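Local coordinates for aminoglycoside N(3)-acetyltransferase (Streptomyces griseus, PDB 7LAP), which probably transfers an acetyl group from acetyl-CoA to the 3-amino group of aminoglycoside antibiotics, thereby giving resistance to them, at residues D25-D30 with P58-D63; V77-N82 with A124-P129; P137-A142 with D158-P163; V247-M252 with R269-A274. One frame throughout, in Å; residues are numbered along the deposited sequence. Where two conformers were deposited one is given.

Interaction 1: residues D25-D30 with P58-D63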
loop_
_atom_site.group_PDB
_atom_site.type_symbol
_atom_site.label_atom_id
_atom_site.label_comp_id
_atom_site.label_asym_id
_atom_site.label_seq_id
_atom_site.Cartn_x
_atom_site.Cartn_y
_atom_site.Cartn_z
ATOM N N ASP B 25 7.811 -15.835 -15.735
ATOM C CA ASP B 25 8.339 -17.172 -15.999
ATOM C C ASP B 25 9.784 -17.339 -15.525
ATOM O O ASP B 25 10.205 -18.450 -15.178
ATOM C CB ASP B 25 8.257 -17.514 -17.477
ATOM C CG ASP B 25 8.785 -18.899 -17.745
ATOM O OD1 ASP B 25 8.121 -19.867 -17.304
ATOM O OD2 ASP B 25 9.876 -19.025 -18.346
ATOM N N ARG B 26 10.552 -16.261 -15.477
ATOM C CA ARG B 26 11.919 -16.385 -15.002
ATOM C C ARG B 26 11.956 -16.577 -13.495
ATOM O O ARG B 26 12.765 -17.356 -12.977
ATOM C CB ARG B 26 12.731 -15.156 -15.410
ATOM C CG ARG B 26 14.202 -15.297 -15.067
ATOM C CD ARG B 26 14.468 -14.579 -13.805
ATOM N NE ARG B 26 15.873 -14.660 -13.415
ATOM C CZ ARG B 26 16.824 -13.870 -13.898
ATOM N NH1 ARG B 26 16.540 -12.967 -14.824
ATOM N NH2 ARG B 26 18.047 -14.000 -13.458
ATOM N N ILE B 27 11.119 -15.837 -12.773
ATOM C CA ILE B 27 10.971 -16.052 -11.347
ATOM C C ILE B 27 10.508 -17.482 -11.063
ATOM O O ILE B 27 11.031 -18.148 -10.163
ATOM C CB ILE B 27 10.003 -15.014 -10.764
ATOM C CG1 ILE B 27 10.597 -13.603 -10.949
ATOM C CG2 ILE B 27 9.830 -15.289 -9.321
ATOM C CD1 ILE B 27 9.623 -12.458 -10.486
ATOM N N ARG B 28 9.526 -17.969 -11.825
ATOM C CA ARG B 28 9.057 -19.336 -11.634
ATOM C C ARG B 28 10.209 -20.312 -11.785
ATOM O O ARG B 28 10.383 -21.228 -10.970
ATOM C CB ARG B 28 7.946 -19.669 -12.639
ATOM C CG ARG B 28 7.456 -21.146 -12.523
ATOM C CD ARG B 28 7.036 -21.772 -13.835
ATOM N NE ARG B 28 7.947 -21.433 -14.935
ATOM C CZ ARG B 28 9.136 -22.009 -15.171
ATOM N NH1 ARG B 28 9.597 -22.989 -14.385
ATOM N NH2 ARG B 28 9.867 -21.609 -16.218
ATOM N N HIS B 29 11.013 -20.121 -12.829
ATOM C CA HIS B 29 12.181 -20.975 -13.048
ATOM C C HIS B 29 13.161 -20.903 -11.872
ATOM O O HIS B 29 13.614 -21.944 -11.363
ATOM C CB HIS B 29 12.861 -20.575 -14.347
ATOM C CG HIS B 29 14.224 -21.157 -14.507
ATOM N ND1 HIS B 29 15.342 -20.583 -13.946
ATOM C CD2 HIS B 29 14.646 -22.274 -15.144
ATOM C CE1 HIS B 29 16.405 -21.312 -14.248
ATOM N NE2 HIS B 29 16.005 -22.344 -14.976
ATOM N N ASP B 30 13.442 -19.694 -11.376
ATOM C CA ASP B 30 14.391 -19.561 -10.272
ATOM C C ASP B 30 13.844 -20.155 -8.975
ATOM O O ASP B 30 14.621 -20.671 -8.160
ATOM C CB ASP B 30 14.761 -18.098 -10.038
ATOM C CG ASP B 30 15.597 -17.512 -11.177
ATOM O OD1 ASP B 30 15.928 -18.249 -12.136
ATOM O OD2 ASP B 30 15.923 -16.307 -11.101
ATOM N N PRO B 58 4.487 -6.588 -7.590
ATOM C CA PRO B 58 4.104 -7.687 -6.678
ATOM C C PRO B 58 3.235 -8.752 -7.339
ATOM O O PRO B 58 3.402 -9.943 -7.038
ATOM C CB PRO B 58 3.338 -6.961 -5.548
ATOM C CG PRO B 58 3.943 -5.593 -5.510
ATOM C CD PRO B 58 4.246 -5.263 -6.999
ATOM N N GLN B 59 2.323 -8.350 -8.240
ATOM C CA GLN B 59 1.438 -9.319 -8.885
ATOM C C GLN B 59 2.238 -10.399 -9.609
ATOM O O GLN B 59 1.831 -11.579 -9.641
ATOM C CB GLN B 59 0.501 -8.601 -9.867
ATOM C CG GLN B 59 -0.525 -7.647 -9.233
ATOM C CD GLN B 59 -1.401 -8.333 -8.169
ATOM O OE1 GLN B 59 -1.541 -7.840 -7.045
ATOM N NE2 GLN B 59 -1.990 -9.478 -8.533
ATOM N N THR B 60 3.378 -10.019 -10.195
ATOM C CA THR B 60 4.198 -10.973 -10.933
ATOM C C THR B 60 4.891 -11.955 -9.997
ATOM O O THR B 60 4.967 -13.157 -10.297
ATOM C CB THR B 60 5.189 -10.191 -11.778
ATOM O OG1 THR B 60 4.456 -9.575 -12.847
ATOM C CG2 THR B 60 6.294 -11.091 -12.331
ATOM N N VAL B 61 5.379 -11.473 -8.851
ATOM C CA VAL B 61 5.963 -12.375 -7.861
ATOM C C VAL B 61 4.923 -13.377 -7.380
ATOM O O VAL B 61 5.188 -14.583 -7.309
ATOM C CB VAL B 61 6.575 -11.576 -6.697
ATOM C CG1 VAL B 61 7.106 -12.528 -5.602
ATOM C CG2 VAL B 61 7.725 -10.659 -7.220
ATOM N N ILE B 62 3.710 -12.908 -7.083
ATOM C CA ILE B 62 2.670 -13.812 -6.577
ATOM C C ILE B 62 2.285 -14.852 -7.628
ATOM O O ILE B 62 2.183 -16.049 -7.340
ATOM C CB ILE B 62 1.446 -13.009 -6.126
ATOM C CG1 ILE B 62 1.768 -12.225 -4.860
ATOM C CG2 ILE B 62 0.206 -13.946 -5.937
ATOM C CD1 ILE B 62 0.729 -11.063 -4.620
ATOM N N ASP B 63 2.110 -14.423 -8.873
ATOM C CA ASP B 63 1.722 -15.381 -9.900
ATOM C C ASP B 63 2.827 -16.382 -10.226
ATOM O O ASP B 63 2.531 -17.541 -10.551
ATOM C CB ASP B 63 1.271 -14.620 -11.133
ATOM C CG ASP B 63 -0.187 -14.075 -10.972
ATOM O OD1 ASP B 63 -1.060 -14.815 -10.441
ATOM O OD2 ASP B 63 -0.451 -12.923 -11.363
#
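Ile-27 reaches across to Thr-60 and Val-61 with a single atom, its terminal methyl CD1. That carbon lies 4.0 Å from Thr-60 CG2 and 4.2 Å from Val-61 CG2, and the isoleucine meets both partners at about a right angle. Two torsions send it there: CG1 sits opposite the carbonyl carbon (chi1 -63°), and CD1 then continues the chain in extended form (chi2 175°), so the methyl is carried straight off the helix. Thr-60 offers its methyl because its hydroxyl lies beside the backbone N and is hydrogen-bonded to Ser-55 O. Here helix 24-34 packs on helix 58-69, and the CA atoms of Ile-27 and Val-61 come within 7.1 Å. Ile-27 also touches Val-22, Val-54 and Ala-64, while Val-61 meets Leu-48 and Ile-51 of helix 48-51; Pro-105 of the second subunit lies against Thr-60. The polar side chains of 25-30 pair along their own helix. Arg-28 takes Asp-25 OD1 side-on, with NH2 at 2.7 Å and NE at 2.8 Å from that one oxygen. Both nitrogens come from the same face, about 40° above the carboxylate plane, although the oxygen lies nearly in the guanidinium plane. Asp-30 is held through both of its oxygens: Arg-26 NE makes a 2.8 Å salt bridge to OD2, on the syn side but tilted out of the carboxylate plane, and His-29 ND1 donates to the anti lone pair of OD1 over 3.0 Å. Asp-30 OD2 also accepts from the backbone N of Gly-264, which ties this helix to the turn between strands 259-263 and 266-272.

Interaction 2: residues V77-N82 with A124-P129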
loop_
_atom_site.group_PDB
_atom_site.type_symbol
_atom_site.label_atom_id
_atom_site.label_comp_id
_atom_site.label_asym_id
_atom_site.label_seq_id
_atom_site.Cartn_x
_atom_site.Cartn_y
_atom_site.Cartn_z
ATOM N N VAL B 77 1.858 -15.073 4.096
ATOM C CA VAL B 77 2.681 -13.911 4.420
ATOM C C VAL B 77 2.330 -13.439 5.819
ATOM O O VAL B 77 1.294 -13.797 6.376
ATOM C CB VAL B 77 2.490 -12.728 3.445
ATOM C CG1 VAL B 77 2.959 -13.107 1.992
ATOM C CG2 VAL B 77 1.052 -12.299 3.461
ATOM N N THR B 78 3.193 -12.608 6.383
ATOM C CA THR B 78 2.884 -11.977 7.651
ATOM C C THR B 78 2.421 -10.561 7.337
ATOM O O THR B 78 3.064 -9.866 6.545
ATOM C CB THR B 78 4.082 -12.023 8.602
ATOM O OG1 THR B 78 3.773 -11.284 9.778
ATOM C CG2 THR B 78 5.344 -11.376 7.999
ATOM N N CYS B 79 1.248 -10.175 7.861
ATOM C CA CYS B 79 0.646 -8.848 7.624
ATOM C C CYS B 79 0.750 -7.904 8.819
ATOM O O CYS B 79 1.301 -6.788 8.716
ATOM C CB CYS B 79 -0.852 -9.009 7.263
ATOM S SG CYS B 79 -1.119 -9.711 5.667
ATOM N N GLY B 80 0.195 -8.283 9.967
ATOM C CA GLY B 80 0.054 -7.308 11.051
ATOM C C GLY B 80 -0.907 -6.193 10.660
ATOM O O GLY B 80 -1.651 -6.287 9.698
ATOM N N TRP B 81 -0.858 -5.116 11.436
ATOM C CA TRP B 81 -1.793 -3.991 11.306
ATOM C C TRP B 81 -1.018 -2.682 11.426
ATOM O O TRP B 81 -0.530 -2.355 12.514
ATOM C CB TRP B 81 -2.873 -4.062 12.377
ATOM C CG TRP B 81 -3.919 -3.006 12.322
ATOM C CD1 TRP B 81 -4.205 -2.157 11.261
ATOM C CD2 TRP B 81 -4.813 -2.644 13.379
ATOM N NE1 TRP B 81 -5.212 -1.295 11.614
ATOM C CE2 TRP B 81 -5.613 -1.578 12.903
ATOM C CE3 TRP B 81 -5.045 -3.143 14.674
ATOM C CZ2 TRP B 81 -6.631 -1.001 13.678
ATOM C CZ3 TRP B 81 -6.043 -2.545 15.458
ATOM C CH2 TRP B 81 -6.822 -1.488 14.956
ATOM N N ASN B 82 -0.900 -1.938 10.312
ATOM C CA ASN B 82 -0.075 -0.729 10.314
ATOM C C ASN B 82 -0.609 0.333 11.252
ATOM O O ASN B 82 0.165 1.088 11.840
ATOM C CB ASN B 82 0.036 -0.117 8.919
ATOM C CG ASN B 82 1.186 0.854 8.825
ATOM O OD1 ASN B 82 2.346 0.446 8.824
ATOM N ND2 ASN B 82 0.881 2.147 8.808
ATOM N N ALA B 124 -0.114 -6.883 -1.127
ATOM C CA ALA B 124 -0.653 -7.373 -2.401
ATOM C C ALA B 124 -1.296 -8.754 -2.242
ATOM O O ALA B 124 -2.374 -9.014 -2.796
ATOM C CB ALA B 124 0.447 -7.411 -3.488
ATOM N N LEU B 125 -0.651 -9.654 -1.497
ATOM C CA LEU B 125 -1.201 -11.003 -1.318
ATOM C C LEU B 125 -2.575 -10.958 -0.641
ATOM O O LEU B 125 -3.540 -11.592 -1.109
ATOM C CB LEU B 125 -0.216 -11.857 -0.505
ATOM C CG LEU B 125 -0.320 -13.386 -0.383
ATOM C CD1 LEU B 125 -1.475 -13.808 0.500
ATOM C CD2 LEU B 125 -0.373 -14.083 -1.757
ATOM N N ARG B 126 -2.694 -10.214 0.463
ATOM C CA ARG B 126 -3.969 -10.227 1.179
ATOM C C ARG B 126 -5.092 -9.628 0.334
ATOM O O ARG B 126 -6.252 -9.986 0.531
ATOM C CB ARG B 126 -3.852 -9.488 2.521
ATOM C CG ARG B 126 -4.061 -8.012 2.396
ATOM C CD ARG B 126 -4.129 -7.279 3.718
ATOM N NE ARG B 126 -4.193 -5.841 3.465
ATOM C CZ ARG B 126 -5.318 -5.135 3.349
ATOM N NH1 ARG B 126 -6.506 -5.718 3.510
ATOM N NH2 ARG B 126 -5.249 -3.827 3.081
ATOM N N ARG B 127 -4.775 -8.772 -0.646
ATOM C CA ARG B 127 -5.831 -8.201 -1.471
ATOM C C ARG B 127 -6.160 -9.070 -2.690
ATOM O O ARG B 127 -7.074 -8.732 -3.445
ATOM C CB ARG B 127 -5.435 -6.766 -1.883
ATOM C CG ARG B 127 -5.231 -5.779 -0.657
ATOM C CD ARG B 127 -4.582 -4.410 -1.020
ATOM N NE ARG B 127 -5.454 -3.663 -1.931
ATOM C CZ ARG B 127 -5.905 -2.421 -1.734
ATOM N NH1 ARG B 127 -5.565 -1.745 -0.642
ATOM N NH2 ARG B 127 -6.699 -1.856 -2.648
ATOM N N ARG B 128 -5.438 -10.176 -2.909
ATOM C CA ARG B 128 -5.756 -11.053 -4.028
ATOM C C ARG B 128 -7.176 -11.603 -3.888
ATOM O O ARG B 128 -7.596 -11.959 -2.775
ATOM C CB ARG B 128 -4.764 -12.221 -4.120
ATOM C CG ARG B 128 -3.359 -11.817 -4.662
ATOM C CD ARG B 128 -3.357 -11.587 -6.174
ATOM N NE ARG B 128 -3.536 -12.837 -6.899
ATOM C CZ ARG B 128 -2.784 -13.210 -7.939
ATOM N NH1 ARG B 128 -1.806 -12.420 -8.383
ATOM N NH2 ARG B 128 -3.014 -14.369 -8.544
ATOM N N PRO B 129 -7.912 -11.763 -4.997
ATOM C CA PRO B 129 -9.180 -12.511 -4.945
ATOM C C PRO B 129 -8.966 -13.880 -4.327
ATOM O O PRO B 129 -8.004 -14.570 -4.648
ATOM C CB PRO B 129 -9.592 -12.616 -6.420
ATOM C CG PRO B 129 -8.930 -11.450 -7.083
ATOM C CD PRO B 129 -7.607 -11.275 -6.356
#
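Helix 120-126 lies against strand 74-78 of the central mixed sheet, where Val-77 meets Leu-125 and, just past the strand, Cys-79 meets Arg-126. Val-77 points at the helix and uses both branches. Its CG1 is 4.1 Å from Leu-125 CG, and its CG2 is 4.2 Å from both CB and CD1 of the same leucine. The two methyls of the valine thus lie along the leucine side chain from its base to one of its tips, at an oblique crossing. On Leu-125, CG is anti to the backbone N (chi1 -167°), which brings it to Val-77 CG1. The second pair is slighter: Cys-79 SG approaches Arg-126 CB to 4.2 Å, so only the foot of the arginine is involved. From there Arg-126 turns at chi1 86°, with CG wedged between the backbone N and the carbonyl carbon, and runs extended to NE. The head forms a salt bridge to Glu-123 OE1 through NE, and NH1 is bonded to Arg-110 O. Arg-127 CG covers one face of that guanidinium, 4.1 Å above its centre. Glu-123 probably offsets the charge of this buried arginine, although Arg-133 comes close to NH1. With Leu-125 also on Leu-144, and Arg-126 on Ala-142, the contact belongs to a helix packed across the neighbouring antiparallel strands 74-78 and 141-145 of the mixed sheet.

Interaction 3: residues P137-A142 with D158-P163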
loop_
_atom_site.group_PDB
_atom_site.type_symbol
_atom_site.label_atom_id
_atom_site.label_comp_id
_atom_site.label_asym_id
_atom_site.label_seq_id
_atom_site.Cartn_x
_atom_site.Cartn_y
_atom_site.Cartn_z
ATOM N N PRO B 137 -5.461 -8.887 15.537
ATOM C CA PRO B 137 -5.180 -7.467 15.251
ATOM C C PRO B 137 -3.729 -7.106 15.315
ATOM O O PRO B 137 -3.345 -6.081 14.742
ATOM C CB PRO B 137 -5.929 -6.720 16.364
ATOM C CG PRO B 137 -5.974 -7.741 17.528
ATOM C CD PRO B 137 -6.174 -9.077 16.819
ATOM N N ASP B 138 -2.911 -7.874 16.017
ATOM C CA ASP B 138 -1.508 -7.533 16.113
ATOM C C ASP B 138 -0.612 -8.326 15.166
ATOM O O ASP B 138 0.341 -7.762 14.619
ATOM C CB ASP B 138 -1.026 -7.721 17.545
ATOM C CG ASP B 138 0.303 -7.069 17.767
ATOM O OD1 ASP B 138 0.403 -5.855 17.519
ATOM O OD2 ASP B 138 1.244 -7.757 18.179
ATOM N N VAL B 139 -0.872 -9.619 14.952
ATOM C CA VAL B 139 0.063 -10.440 14.189
ATOM C C VAL B 139 -0.668 -11.288 13.157
ATOM O O VAL B 139 -0.307 -12.451 12.933
ATOM C CB VAL B 139 0.921 -11.318 15.120
ATOM C CG1 VAL B 139 1.904 -10.432 15.915
ATOM C CG2 VAL B 139 0.028 -12.166 16.068
ATOM N N SER B 140 -1.661 -10.693 12.495
ATOM C CA SER B 140 -2.412 -11.402 11.471
ATOM C C SER B 140 -1.479 -11.889 10.367
ATOM O O SER B 140 -0.451 -11.287 10.077
ATOM C CB SER B 140 -3.502 -10.523 10.861
ATOM O OG SER B 140 -2.940 -9.363 10.252
ATOM N N LEU B 141 -1.837 -13.010 9.767
ATOM C CA LEU B 141 -1.184 -13.462 8.556
ATOM C C LEU B 141 -2.197 -13.369 7.434
ATOM O O LEU B 141 -3.371 -13.095 7.658
ATOM C CB LEU B 141 -0.686 -14.905 8.698
ATOM C CG LEU B 141 0.142 -15.287 9.921
ATOM C CD1 LEU B 141 0.758 -16.648 9.679
ATOM C CD2 LEU B 141 1.229 -14.291 10.011
ATOM N N ALA B 142 -1.747 -13.656 6.220
ATOM C CA ALA B 142 -2.698 -13.874 5.152
ATOM C C ALA B 142 -2.214 -15.039 4.315
ATOM O O ALA B 142 -1.019 -15.334 4.284
ATOM C CB ALA B 142 -2.868 -12.624 4.303
ATOM N N ASP B 158 -4.769 -15.057 22.397
ATOM C CA ASP B 158 -3.610 -15.055 23.280
ATOM C C ASP B 158 -2.632 -16.130 22.844
ATOM O O ASP B 158 -3.015 -17.114 22.213
ATOM C CB ASP B 158 -4.033 -15.304 24.728
ATOM C CG ASP B 158 -4.878 -14.176 25.274
ATOM O OD1 ASP B 158 -4.325 -13.075 25.427
ATOM O OD2 ASP B 158 -6.074 -14.390 25.567
ATOM N N ASP B 159 -1.363 -15.947 23.218
ATOM C CA ASP B 159 -0.291 -16.771 22.669
ATOM C C ASP B 159 -0.486 -16.961 21.159
ATOM O O ASP B 159 -0.554 -18.098 20.678
ATOM C CB ASP B 159 -0.228 -18.121 23.394
ATOM C CG ASP B 159 1.178 -18.751 23.355
ATOM O OD1 ASP B 159 2.176 -18.004 23.198
ATOM O OD2 ASP B 159 1.290 -19.996 23.483
ATOM N N PRO B 160 -0.603 -15.884 20.379
ATOM C CA PRO B 160 -0.872 -16.050 18.940
ATOM C C PRO B 160 0.303 -16.595 18.117
ATOM O O PRO B 160 0.140 -16.786 16.903
ATOM C CB PRO B 160 -1.224 -14.627 18.490
ATOM C CG PRO B 160 -0.361 -13.751 19.390
ATOM C CD PRO B 160 -0.340 -14.476 20.743
ATOM N N HIS B 161 1.481 -16.825 18.696
ATOM C CA HIS B 161 2.559 -17.530 18.002
ATOM C C HIS B 161 2.722 -18.958 18.495
ATOM O O HIS B 161 3.700 -19.620 18.122
ATOM C CB HIS B 161 3.904 -16.807 18.169
ATOM C CG HIS B 161 3.926 -15.437 17.585
ATOM N ND1 HIS B 161 3.774 -14.303 18.354
ATOM C CD2 HIS B 161 4.096 -15.013 16.311
ATOM C CE1 HIS B 161 3.854 -13.237 17.576
ATOM N NE2 HIS B 161 4.054 -13.641 16.333
ATOM N N GLY B 162 1.816 -19.440 19.340
ATOM C CA GLY B 162 2.046 -20.673 20.042
ATOM C C GLY B 162 1.385 -21.886 19.422
ATOM O O GLY B 162 1.115 -21.951 18.215
ATOM N N PRO B 163 1.025 -22.822 20.297
ATOM C CA PRO B 163 0.532 -24.149 19.952
ATOM C C PRO B 163 -0.667 -24.134 19.044
ATOM O O PRO B 163 -0.749 -25.038 18.212
ATOM C CB PRO B 163 0.144 -24.741 21.312
ATOM C CG PRO B 163 1.003 -24.024 22.292
ATOM C CD PRO B 163 1.117 -22.628 21.755
#
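Asp-159 O accepts a hydrogen bond from Gly-162 N at 3.0 Å, closing a type I beta turn whose two central residues, Pro-160 and His-161, both touch Val-139. The valine divides its branches between them. Its CG2 lies 3.7 Å from Pro-160 CB and equally close to Pro-160 CG, meeting the pyrrolidine ring at about a right angle. Its CG1 goes to the imidazole, 3.8 Å from His-161 CE1 and 3.9 Å from NE2, an oblique approach. With chi1 at -70°, CG1 is opposite the carbonyl carbon while CG2 is pressed between that carbon and the backbone N; this spread lets one short side chain serve two rings. The histidine is steadied from elsewhere: His-161 ND1 is hydrogen-bonded to Asp-224 OD1 of strand 216-225, and Pro-160 also rests on Asp-224. Asp-158, just ahead of the turn, pairs with Arg-220 and with the backbone N of Arg-223. A loop leading into strand 141-145 is thus joined, through Val-139, to a proline-containing type I turn that is itself fastened to one strand of the two-stranded antiparallel hairpin 204-225.

Interaction 4: residues V247-M252 with R269-A274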
loop_
_atom_site.group_PDB
_atom_site.type_symbol
_atom_site.label_atom_id
_atom_site.label_comp_id
_atom_site.label_asym_id
_atom_site.label_seq_id
_atom_site.Cartn_x
_atom_site.Cartn_y
_atom_site.Cartn_z
ATOM N N VAL B 247 21.322 -14.548 13.792
ATOM C CA VAL B 247 22.304 -15.515 14.281
ATOM C C VAL B 247 21.736 -16.933 14.230
ATOM O O VAL B 247 22.410 -17.864 13.777
ATOM C CB VAL B 247 22.768 -15.128 15.697
ATOM C CG1 VAL B 247 23.736 -16.177 16.257
ATOM C CG2 VAL B 247 23.386 -13.755 15.682
ATOM N N ILE B 248 20.485 -17.113 14.658
ATOM C CA ILE B 248 19.864 -18.440 14.633
ATOM C C ILE B 248 19.802 -18.983 13.202
ATOM O O ILE B 248 20.168 -20.136 12.938
ATOM C CB ILE B 248 18.465 -18.384 15.282
ATOM C CG1 ILE B 248 18.541 -17.879 16.725
ATOM C CG2 ILE B 248 17.788 -19.752 15.257
ATOM C CD1 ILE B 248 17.191 -17.877 17.428
ATOM N N VAL B 249 19.328 -18.163 12.255
ATOM C CA VAL B 249 19.203 -18.623 10.873
ATOM C C VAL B 249 20.572 -18.901 10.268
ATOM O O VAL B 249 20.739 -19.850 9.483
ATOM C CB VAL B 249 18.405 -17.607 10.029
ATOM C CG1 VAL B 249 18.432 -17.996 8.550
ATOM C CG2 VAL B 249 16.967 -17.528 10.521
ATOM N N GLY B 250 21.569 -18.084 10.617
ATOM C CA GLY B 250 22.916 -18.358 10.150
ATOM C C GLY B 250 23.441 -19.697 10.638
ATOM O O GLY B 250 24.053 -20.456 9.875
ATOM N N SER B 251 23.203 -20.014 11.916
ATOM C CA SER B 251 23.593 -21.322 12.440
ATOM C C SER B 251 22.768 -22.427 11.806
ATOM O O SER B 251 23.277 -23.520 11.531
ATOM C CB SER B 251 23.416 -21.379 13.958
ATOM O OG SER B 251 23.993 -20.255 14.578
ATOM N N MET B 252 21.476 -22.170 11.620
ATOM C CA MET B 252 20.614 -23.101 10.908
ATOM C C MET B 252 21.218 -23.469 9.560
ATOM O O MET B 252 21.388 -24.652 9.234
ATOM C CB MET B 252 19.244 -22.451 10.726
ATOM C CG MET B 252 18.163 -23.342 10.224
ATOM S SD MET B 252 16.636 -22.383 10.058
ATOM C CE MET B 252 16.305 -21.824 11.742
ATOM N N ARG B 269 16.608 -17.784 0.202
ATOM C CA ARG B 269 16.818 -18.965 1.025
ATOM C C ARG B 269 15.498 -19.676 1.251
ATOM O O ARG B 269 14.504 -19.045 1.611
ATOM C CB ARG B 269 17.423 -18.625 2.401
ATOM C CG ARG B 269 18.895 -18.224 2.337
ATOM C CD ARG B 269 19.018 -16.750 2.579
ATOM N NE ARG B 269 20.383 -16.364 2.979
ATOM C CZ ARG B 269 20.708 -15.129 3.345
ATOM N NH1 ARG B 269 19.758 -14.193 3.380
ATOM N NH2 ARG B 269 21.962 -14.839 3.677
ATOM N N LEU B 270 15.515 -20.990 1.097
ATOM C CA LEU B 270 14.319 -21.812 1.216
ATOM C C LEU B 270 14.569 -22.872 2.276
ATOM O O LEU B 270 15.539 -23.633 2.179
ATOM C CB LEU B 270 13.968 -22.459 -0.128
ATOM C CG LEU B 270 12.714 -23.350 -0.094
ATOM C CD1 LEU B 270 11.493 -22.485 0.264
ATOM C CD2 LEU B 270 12.549 -24.025 -1.466
ATOM N N PHE B 271 13.697 -22.906 3.286
ATOM C CA PHE B 271 13.786 -23.790 4.442
ATOM C C PHE B 271 12.534 -24.644 4.567
ATOM O O PHE B 271 11.425 -24.169 4.318
ATOM C CB PHE B 271 13.889 -23.000 5.768
ATOM C CG PHE B 271 15.012 -21.999 5.807
ATOM C CD1 PHE B 271 14.853 -20.723 5.258
ATOM C CD2 PHE B 271 16.217 -22.324 6.429
ATOM C CE1 PHE B 271 15.892 -19.775 5.317
ATOM C CE2 PHE B 271 17.264 -21.392 6.482
ATOM C CZ PHE B 271 17.098 -20.113 5.921
ATOM N N ASP B 272 12.696 -25.867 5.075
ATOM C CA ASP B 272 11.539 -26.601 5.576
ATOM C C ASP B 272 11.203 -26.091 6.981
ATOM O O ASP B 272 12.092 -25.979 7.842
ATOM C CB ASP B 272 11.810 -28.110 5.583
ATOM C CG ASP B 272 12.067 -28.679 4.183
ATOM O OD1 ASP B 272 11.441 -28.212 3.208
ATOM O OD2 ASP B 272 12.904 -29.596 4.045
ATOM N N ALA B 273 9.913 -25.796 7.219
ATOM C CA ALA B 273 9.503 -25.125 8.455
ATOM C C ALA B 273 9.695 -26.006 9.685
ATOM O O ALA B 273 10.090 -25.506 10.743
ATOM C CB ALA B 273 8.041 -24.684 8.375
ATOM N N ALA B 274 9.371 -27.305 9.599
ATOM C CA ALA B 274 9.511 -28.155 10.784
ATOM C C ALA B 274 10.958 -28.260 11.270
ATOM O O ALA B 274 11.192 -28.051 12.478
ATOM C CB ALA B 274 8.890 -29.538 10.523
#
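Val-249 and Met-252, three residues apart on one helix, both slant toward the CD2-CE2-CZ part of the Phe-271 ring, from the same side of its plane. Val-249 takes the far end of it: CG1 is 3.6 Å from CZ and 4.1 Å from CE2. Met-252 takes the near end, its SD lying 3.7 Å from Phe-271 CD2 and 3.8 Å from CE2, so CE2 is shared between the methyl and the sulfur. Both approaches are oblique to the ring. For the sulfur this is a Met-aromatic contact, with SD 4.4 Å from the ring centroid and 47° off its normal. The shape of the methionine explains how it gets there: CG is anti to the backbone N (chi1 -170°), the chain stays extended to SD, and only the last torsion bends, at chi3 -61°, to turn CE aside. The CA atoms of Met-252 and Phe-271 are 9.4 Å apart, a gap filled by the methionine chain and the ring. Away from the ring, Ser-251 OG donates to Val-247 O at 3.0 Å, from above the carbonyl plane; Ser-251 N reaches the same oxygen from the opposite face. Helix 244-254 lies with Ile-248, Ser-251 and Met-252 on helix 273-289 and Val-249 on Leu-190 of helix 189-196, while Phe-271 projects from strand 266-272 of the mixed sheet and touches Leu-179 on the adjoining strand 176-180.

From the N terminus the contacts run in series, and none nests in or crosses another. Interaction 1 closes a loop containing strand 41-46 and joins two helices, the second of which touches the second subunit. Interaction 2 follows, spanning a long, mostly irregular excursion that includes helix 94-103; it touches interaction 1 through the Asp-63 to Arg-128 salt bridge, and it too meets the second subunit. Interaction 3 closes a shorter loop around strand 141-145 and adjoins interaction 2 where that strand pairs antiparallel with 74-78. Interaction 4, about 21 Å from interaction 3 centre to centre, closes the loop carrying the last two sheet strands. Interactions 2, 3 and 4 all reach the same mixed sheet.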